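Local coordinates for enoyl-CoA hydratase/isomerase family protein (Ruegeria pomeroyi, PDB 3L3S), which probably acts as a hydro-lyase of the crotonase superfamily, consistent with a role in fatty acid metabolism, at residues 102-107 against 216-221; 26-31 against 57-62. All blocks are in the same frame, centred on the assembly; numbering follows the deposited sequence.

Interaction 1 (102-107 against 216-221)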
loop_
_atom_site.group_PDB
_atom_site.type_symbol
_atom_site.label_atom_id
_atom_site.label_comp_id
_atom_site.label_asym_id
_atom_site.label_seq_id
_atom_site.Cartn_x
_atom_site.Cartn_y
_atom_site.Cartn_z
ATOM N N HIS B 102 6.279 -17.328 -1.484
ATOM C CA HIS B 102 5.413 -18.126 -0.596
ATOM C C HIS B 102 6.215 -19.102 0.291
ATOM O O HIS B 102 5.633 -19.972 0.950
ATOM C CB HIS B 102 4.367 -18.922 -1.399
ATOM C CG HIS B 102 3.215 -18.105 -1.915
ATOM N ND1 HIS B 102 3.034 -16.771 -1.614
ATOM C CD2 HIS B 102 2.185 -18.445 -2.728
ATOM C CE1 HIS B 102 1.948 -16.326 -2.221
ATOM N NE2 HIS B 102 1.415 -17.322 -2.905
ATOM N N CYS B 103 7.540 -18.944 0.313
ATOM C CA CYS B 103 8.434 -19.790 1.112
ATOM C C CYS B 103 8.278 -19.483 2.605
ATOM O O CYS B 103 8.481 -18.347 3.019
ATOM C CB CYS B 103 9.889 -19.571 0.678
ATOM S SG CYS B 103 11.140 -20.522 1.582
ATOM N N PRO B 104 7.902 -20.494 3.426
ATOM C CA PRO B 104 7.708 -20.358 4.880
ATOM C C PRO B 104 8.935 -19.845 5.633
ATOM O O PRO B 104 8.792 -19.174 6.649
ATOM C CB PRO B 104 7.367 -21.780 5.312
ATOM C CG PRO B 104 6.703 -22.338 4.122
ATOM C CD PRO B 104 7.587 -21.873 3.012
ATOM N N LYS B 105 10.126 -20.176 5.126
ATOM C CA LYS B 105 11.406 -19.759 5.712
ATOM C C LYS B 105 11.806 -18.381 5.172
ATOM O O LYS B 105 11.601 -18.111 3.987
ATOM C CB LYS B 105 12.489 -20.802 5.409
ATOM C CG LYS B 105 12.219 -22.112 6.114
ATOM C CD LYS B 105 13.164 -23.215 5.749
ATOM C CE LYS B 105 12.551 -24.549 6.177
ATOM N NZ LYS B 105 13.502 -25.670 6.025
ATOM N N PRO B 106 12.333 -17.481 6.036
ATOM C CA PRO B 106 12.747 -16.128 5.618
ATOM C C PRO B 106 13.780 -16.073 4.505
ATOM O O PRO B 106 14.746 -16.830 4.506
ATOM C CB PRO B 106 13.318 -15.526 6.897
ATOM C CG PRO B 106 12.557 -16.196 7.962
ATOM C CD PRO B 106 12.521 -17.632 7.492
ATOM N N THR B 107 13.500 -15.236 3.511
ATOM C CA THR B 107 14.383 -15.038 2.364
ATOM C C THR B 107 14.874 -13.583 2.353
ATOM O O THR B 107 14.082 -12.645 2.466
ATOM C CB THR B 107 13.679 -15.401 1.045
ATOM O OG1 THR B 107 12.534 -14.562 0.870
ATOM C CG2 THR B 107 13.219 -16.879 1.062
ATOM N N GLY B 216 4.084 -18.393 11.324
ATOM C CA GLY B 216 3.780 -16.971 11.377
ATOM C C GLY B 216 3.977 -16.229 10.068
ATOM O O GLY B 216 3.166 -15.370 9.711
ATOM N N LEU B 217 5.041 -16.584 9.346
ATOM C CA LEU B 217 5.352 -15.980 8.051
ATOM C C LEU B 217 4.354 -16.448 7.004
ATOM O O LEU B 217 3.873 -15.648 6.203
ATOM C CB LEU B 217 6.761 -16.363 7.583
ATOM C CG LEU B 217 7.706 -15.281 7.033
ATOM C CD1 LEU B 217 8.881 -15.976 6.407
ATOM C CD2 LEU B 217 7.079 -14.325 6.008
ATOM N N GLU B 218 4.039 -17.742 7.035
ATOM C CA GLU B 218 3.101 -18.355 6.099
ATOM C C GLU B 218 1.713 -17.744 6.237
ATOM O O GLU B 218 1.106 -17.348 5.239
ATOM C CB GLU B 218 3.052 -19.866 6.311
ATOM C CG GLU B 218 2.334 -20.642 5.224
ATOM C CD GLU B 218 2.717 -22.105 5.217
ATOM O OE1 GLU B 218 2.603 -22.763 6.278
ATOM O OE2 GLU B 218 3.156 -22.591 4.151
ATOM N N THR B 219 1.281 -17.566 7.483
ATOM C CA THR B 219 -0.021 -16.982 7.803
ATOM C C THR B 219 -0.089 -15.514 7.350
ATOM O O THR B 219 -1.111 -15.096 6.802
ATOM C CB THR B 219 -0.307 -17.116 9.314
ATOM O OG1 THR B 219 -0.270 -18.502 9.674
ATOM C CG2 THR B 219 -1.658 -16.559 9.686
ATOM N N LEU B 220 1.024 -14.782 7.504
ATOM C CA LEU B 220 1.118 -13.365 7.106
ATOM C C LEU B 220 0.916 -13.177 5.601
ATOM O O LEU B 220 0.143 -12.316 5.180
ATOM C CB LEU B 220 2.454 -12.750 7.568
ATOM C CG LEU B 220 2.952 -11.357 7.128
ATOM C CD1 LEU B 220 1.958 -10.234 7.484
ATOM C CD2 LEU B 220 4.313 -11.092 7.765
ATOM N N ASN B 221 1.573 -14.029 4.815
ATOM C CA ASN B 221 1.490 -14.005 3.358
ATOM C C ASN B 221 0.087 -14.341 2.870
ATOM O O ASN B 221 -0.439 -13.673 1.973
ATOM C CB ASN B 221 2.498 -14.987 2.742
ATOM C CG ASN B 221 3.937 -14.546 2.928
ATOM O OD1 ASN B 221 4.241 -13.344 2.935
ATOM N ND2 ASN B 221 4.836 -15.517 3.087
#
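In this crotonase-fold chain, the loop that leads from helix 84-101 into strand 107-111 rests on helix 210-223, one of the C-terminal helices, and P104, P106, L217 and E218 make that junction. L217 does most of the work. Its CD1 methyl reaches to 3.2 Å from the carbonyl oxygen of P104, while its CB also lies near that oxygen. The same CD1 meets the ring of P106, 4.0 Å from CG, the two side chains crossing at a slant. E218 sits one residue further along the helix. Its CG is anti to the backbone N (chi1 -168°) and the chain runs on extended, which lays the carboxylate alongside the P104 ring, OE2 3.6 Å from P104 CG. The other carboxylate oxygen, OE1, has long, weak ion pairs with R215 and R222 of its own helix. Behind the loop, K105 turns away and gives its NZ to the carbonyls of A45 and V51, and P106 leans on V53 of the neighbouring strand. L217 also packs on L169 of a second subunit, placing the contact close to the trimer interface. No hydrogen bond joins the two segments. The contact is therefore van der Waals packing of L217 and E218 on a loop with two prolines, and it includes carbon-to-oxygen approaches: L217 CD1 to the P104 carbonyl, and E218 OE2 to a carbon of the P104 pyrrolidine ring.

Interaction 2 (26-31 against 57-62)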
loop_
_atom_site.group_PDB
_atom_site.type_symbol
_atom_site.label_atom_id
_atom_site.label_comp_id
_atom_site.label_asym_id
_atom_site.label_seq_id
_atom_site.Cartn_x
_atom_site.Cartn_y
_atom_site.Cartn_z
ATOM N N PRO B 26 29.772 -11.151 -14.575
ATOM C CA PRO B 26 29.267 -10.156 -13.619
ATOM C C PRO B 26 27.754 -9.929 -13.562
ATOM O O PRO B 26 27.230 -9.560 -12.513
ATOM C CB PRO B 26 29.982 -8.894 -14.069
ATOM C CG PRO B 26 29.929 -9.024 -15.558
ATOM C CD PRO B 26 30.290 -10.479 -15.784
ATOM N N ALA B 27 27.073 -10.165 -14.686
ATOM C CA ALA B 27 25.630 -9.951 -14.826
ATOM C C ALA B 27 24.698 -10.895 -14.059
ATOM O O ALA B 27 23.521 -10.571 -13.874
ATOM C CB ALA B 27 25.260 -9.919 -16.304
ATOM N N HIS B 28 25.238 -12.044 -13.615
ATOM C CA HIS B 28 24.512 -13.105 -12.878
ATOM C C HIS B 28 23.149 -13.368 -13.552
ATOM O O HIS B 28 22.105 -13.312 -12.891
ATOM C CB HIS B 28 24.304 -12.712 -11.401
ATOM C CG HIS B 28 25.558 -12.326 -10.687
ATOM N ND1 HIS B 28 26.632 -13.177 -10.552
ATOM C CD2 HIS B 28 25.909 -11.176 -10.066
ATOM C CE1 HIS B 28 27.591 -12.566 -9.880
ATOM N NE2 HIS B 28 27.177 -11.351 -9.573
ATOM N N PRO B 29 23.154 -13.679 -14.872
ATOM C CA PRO B 29 21.881 -13.905 -15.547
ATOM C C PRO B 29 21.006 -15.092 -15.180
ATOM O O PRO B 29 21.490 -16.180 -14.877
ATOM C CB PRO B 29 22.290 -13.932 -17.007
ATOM C CG PRO B 29 23.578 -14.611 -16.979
ATOM C CD PRO B 29 24.265 -13.963 -15.810
ATOM N N LEU B 30 19.704 -14.830 -15.194
ATOM C CA LEU B 30 18.690 -15.833 -14.925
ATOM C C LEU B 30 18.385 -16.582 -16.221
ATOM O O LEU B 30 17.363 -16.347 -16.880
ATOM C CB LEU B 30 17.425 -15.202 -14.330
ATOM C CG LEU B 30 17.561 -14.633 -12.916
ATOM C CD1 LEU B 30 16.411 -13.726 -12.600
ATOM C CD2 LEU B 30 17.647 -15.730 -11.888
ATOM N N SER B 31 19.332 -17.432 -16.623
ATOM C CA SER B 31 19.175 -18.284 -17.801
ATOM C C SER B 31 18.266 -19.442 -17.352
ATOM O O SER B 31 17.912 -19.524 -16.168
ATOM C CB SER B 31 20.539 -18.813 -18.268
ATOM O OG SER B 31 21.182 -19.598 -17.280
ATOM N N HIS B 57 22.470 -13.732 -2.652
ATOM C CA HIS B 57 23.493 -12.735 -2.939
ATOM C C HIS B 57 23.966 -12.801 -4.390
ATOM O O HIS B 57 24.436 -13.839 -4.863
ATOM C CB HIS B 57 24.677 -12.955 -1.967
ATOM C CG HIS B 57 25.726 -11.875 -1.966
ATOM N ND1 HIS B 57 26.968 -12.066 -1.396
ATOM C CD2 HIS B 57 25.716 -10.597 -2.419
ATOM C CE1 HIS B 57 27.675 -10.954 -1.495
ATOM N NE2 HIS B 57 26.939 -10.048 -2.112
ATOM N N GLY B 58 23.801 -11.678 -5.083
ATOM C CA GLY B 58 24.281 -11.510 -6.447
ATOM C C GLY B 58 25.406 -10.506 -6.213
ATOM O O GLY B 58 25.118 -9.312 -6.136
ATOM N N PRO B 59 26.680 -10.945 -6.057
ATOM C CA PRO B 59 27.825 -10.055 -5.807
ATOM C C PRO B 59 28.233 -9.044 -6.869
ATOM O O PRO B 59 27.997 -9.248 -8.058
ATOM C CB PRO B 59 28.974 -11.037 -5.550
ATOM C CG PRO B 59 28.301 -12.311 -5.195
ATOM C CD PRO B 59 27.160 -12.336 -6.146
ATOM N N GLY B 60 28.804 -7.936 -6.396
ATOM C CA GLY B 60 29.334 -6.884 -7.251
ATOM C C GLY B 60 28.491 -5.809 -7.891
ATOM O O GLY B 60 27.387 -5.475 -7.441
ATOM N N ARG B 61 29.069 -5.247 -8.950
ATOM C CA ARG B 61 28.488 -4.181 -9.772
ATOM C C ARG B 61 27.016 -4.422 -10.169
ATOM O O ARG B 61 26.228 -3.478 -10.266
ATOM C CB ARG B 61 29.367 -4.005 -11.027
ATOM C CG ARG B 61 28.766 -3.176 -12.158
ATOM C CD ARG B 61 29.660 -3.090 -13.369
ATOM N NE ARG B 61 30.337 -4.347 -13.716
ATOM C CZ ARG B 61 30.394 -4.858 -14.940
ATOM N NH1 ARG B 61 29.803 -4.241 -15.959
ATOM N NH2 ARG B 61 31.120 -5.939 -15.164
ATOM N N ILE B 62 26.689 -5.678 -10.471
ATOM C CA ILE B 62 25.337 -6.055 -10.863
ATOM C C ILE B 62 24.800 -7.125 -9.912
ATOM O O ILE B 62 25.479 -8.128 -9.661
ATOM C CB ILE B 62 25.278 -6.600 -12.342
ATOM C CG1 ILE B 62 25.870 -5.583 -13.335
ATOM C CG2 ILE B 62 23.821 -6.874 -12.749
ATOM C CD1 ILE B 62 25.931 -6.024 -14.787
HETATM O O HOH W 1 28.414 -8.064 -10.418
#
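Two torsions set up this contact: H28 has CG anti to its carbonyl carbon (chi1 -53°), which carries the imidazole across to P59, and I62 has CG2 anti to the backbone N, which lays that methyl near the A27 backbone. The segments are the loop running into helix 32-45 and the turn that follows strand 53-58. H28 NE2 donates to P59 O at 2.7 Å, with an N-H...O angle of 158°. The acceptor lies in the ring plane of H28, and the bond uses a lone pair in the carbonyl plane of P59. I62 O also sits at the ring edge, 3.1 Å from H28 CD2, whereas P26 O stands above one face, offset toward the rim. The other ring nitrogen, ND1, is hydrogen-bonded to the carbonyl of G23, which leaves little freedom for the imidazole to turn. Replacing the imidazole by the methyl of an alanine is likely to leave P59 O with a water but no histidine donor, and G23 O without its mate, and to open a gap between the loop and the turn. That water continues the network: it lies 2.8 Å from P26 O and close to P59 O, though it has more acceptors in reach than protons, and it accepts from I62 N at 2.9 Å. Apolar contact completes the join, with A27 CB 4.2 Å from I62 CD1. At the exposed end, the R61 chain, bent at chi3, runs beside the P26 ring, R61 NH2 3.3 Å from P26 CG. Carbonyl oxygens facing both ring nitrogens may favour the doubly protonated imidazole, and the contact reads as a polar one in which a histidine and a water tie together backbone groups.

Overall arrangement
Interactions 1 and 2 differ in burial and in chemistry alike. Interaction 1 is buried, near the trimer interface, and packs a loop with two prolines on a C-terminal helix by van der Waals contact, with no hydrogen bond between the segments. Interaction 2 is partly buried, has no neighbouring chain on it, and relies on a directed histidine bond and a bridging water. Their centres lie 25 Å apart, on opposite sides of the chain's centre, and their nearest atoms are about 9 Å from each other. Both nevertheless bear on strand 53-58: the loop of 102-107 leans on its side chains, while 57-62 includes its end. Along the chain, interaction 2 closes before interaction 1 opens.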